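Local coordinates for protein acetylornithine aminotransferase (Aquifex aeolicus, PDB 2EH6) that uses pyridoxal 5'-phosphate to transfer the amino group of N(2)-acetyl-L-ornithine to 2-oxoglutarate in arginine biosynthesis, at residues N188-S191 and E192-S196. Residues are numbered along the deposited sequence; the frame is centred on the assembly and turned at random.
Sequences NEAS and EDFLS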
loop_
_atom_site.group_PDB
_atom_site.type_symbol
_atom_site.label_atom_id
_atom_site.label_comp_id
_atom_site.label_asym_id
_atom_site.label_seq_id
_atom_site.Cartn_x
_atom_site.Cartn_y
_atom_site.Cartn_z
ATOM N N ASN A 188 -7.278 21.521 10.633
ATOM C CA ASN A 188 -8.216 22.539 10.172
ATOM C C ASN A 188 -9.615 21.950 10.109
ATOM O O ASN A 188 -9.836 20.918 9.478
ATOM C CB ASN A 188 -7.798 23.052 8.797
ATOM C CG ASN A 188 -6.366 23.555 8.779
ATOM O OD1 ASN A 188 -5.944 24.278 9.679
ATOM N ND2 ASN A 188 -5.614 23.179 7.749
ATOM N N GLU A 189 -10.558 22.613 10.766
ATOM C CA GLU A 189 -11.936 22.147 10.817
ATOM C C GLU A 189 -12.869 22.751 9.775
ATOM O O GLU A 189 -12.946 23.970 9.630
ATOM C CB GLU A 189 -12.518 22.424 12.203
ATOM C CG GLU A 189 -11.901 21.615 13.317
ATOM C CD GLU A 189 -12.383 22.062 14.684
ATOM O OE1 GLU A 189 -11.796 23.014 15.242
ATOM O OE2 GLU A 189 -13.359 21.468 15.193
ATOM N N ALA A 190 -13.582 21.889 9.058
ATOM C CA ALA A 190 -14.549 22.339 8.066
ATOM C C ALA A 190 -15.779 22.685 8.896
ATOM O O ALA A 190 -16.213 21.879 9.719
ATOM C CB ALA A 190 -14.868 21.215 7.093
ATOM N N SER A 191 -16.331 23.878 8.700
ATOM C CA SER A 191 -17.503 24.305 9.464
ATOM C C SER A 191 -18.744 23.491 9.123
ATOM O O SER A 191 -18.841 22.904 8.044
ATOM C CB SER A 191 -17.800 25.783 9.205
ATOM O OG SER A 191 -18.308 25.969 7.894
ATOM N N GLU A 192 -19.699 23.462 10.046
ATOM C CA GLU A 192 -20.933 22.730 9.807
ATOM C C GLU A 192 -21.678 23.401 8.656
ATOM O O GLU A 192 -22.253 22.734 7.798
ATOM C CB GLU A 192 -21.806 22.727 11.062
ATOM C CG GLU A 192 -23.064 21.887 10.922
ATOM C CD GLU A 192 -23.844 21.785 12.219
ATOM O OE1 GLU A 192 -24.260 22.837 12.751
ATOM O OE2 GLU A 192 -24.041 20.650 12.705
ATOM N N ASP A 193 -21.652 24.728 8.642
ATOM C CA ASP A 193 -22.316 25.484 7.593
ATOM C C ASP A 193 -21.712 25.125 6.242
ATOM O O ASP A 193 -22.431 24.827 5.289
ATOM C CB ASP A 193 -22.162 26.985 7.842
ATOM C CG ASP A 193 -22.816 27.822 6.758
ATOM O OD1 ASP A 193 -24.025 27.622 6.505
ATOM O OD2 ASP A 193 -22.124 28.676 6.160
ATOM N N PHE A 194 -20.383 25.153 6.170
ATOM C CA PHE A 194 -19.672 24.834 4.938
ATOM C C PHE A 194 -19.985 23.425 4.446
ATOM O O PHE A 194 -20.295 23.228 3.271
ATOM C CB PHE A 194 -18.161 24.976 5.143
ATOM C CG PHE A 194 -17.352 24.660 3.916
ATOM C CD1 PHE A 194 -17.432 25.470 2.788
ATOM C CD2 PHE A 194 -16.517 23.546 3.884
ATOM C CE1 PHE A 194 -16.691 25.175 1.642
ATOM C CE2 PHE A 194 -15.773 23.243 2.749
ATOM C CZ PHE A 194 -15.859 24.058 1.624
ATOM N N LEU A 195 -19.897 22.444 5.341
ATOM C CA LEU A 195 -20.171 21.058 4.970
ATOM C C LEU A 195 -21.613 20.880 4.506
ATOM O O LEU A 195 -21.895 20.062 3.627
ATOM C CB LEU A 195 -19.881 20.121 6.148
ATOM C CG LEU A 195 -18.410 20.045 6.571
ATOM C CD1 LEU A 195 -18.267 19.103 7.750
ATOM C CD2 LEU A 195 -17.554 19.570 5.401
ATOM N N SER A 196 -22.520 21.645 5.104
ATOM C CA SER A 196 -23.930 21.590 4.741
ATOM C C SER A 196 -24.095 22.037 3.293
ATOM O O SER A 196 -24.702 21.343 2.480
ATOM C CB SER A 196 -24.745 22.505 5.653
ATOM O OG SER A 196 -26.077 22.631 5.181
#
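S191 ends the extended run that leaves strand 188-189 and serves as the N-cap of helix 192-205, whose first turn is built directly on it. Its psi of 157° still belongs to the extended chain, whereas E192 and the residues after it have helical backbone angles. The S191 carbonyl starts the helical ladder: L195 N donates to S191 O at 2.9 Å, nearly straight at 170°, and S196 N repeats the pattern on E192 O.

The capping bond proper is made by the side chain. With chi1 at 71°, OG of S191 swings over the opening turn and accepts from F194 N at 2.8 Å, giving this amide of the first turn a side-chain acceptor. The bond is somewhat bent, and OG also lies close to CB of F194, so that the hydroxyl rests against the root of this side chain.

One residue before the cap, A190 turns its methyl toward the helix and forms a small apolar contact with F194 and L195, four and five residues further along. Its CB lies 3.6 Å from CD2 of L195, and it meets the F194 ring at the edge, near the ring plane, 4.3 Å from CD2. F194, with CG anti to its backbone N (chi1 180°), directs its ring away from the cap.

A190 also shares a backbone hydrogen bond with V180, and N160 clasps the connection through its side chain, accepting from S191 N and donating to E189 O. F194 and L195 both pack on I178 of strand 173-178, which seats the start of helix 192-205 against the seven-stranded mixed sheet that contains this strand, the central sheet of the PLP-binding domain in this aminotransferase fold; L195 also touches F230.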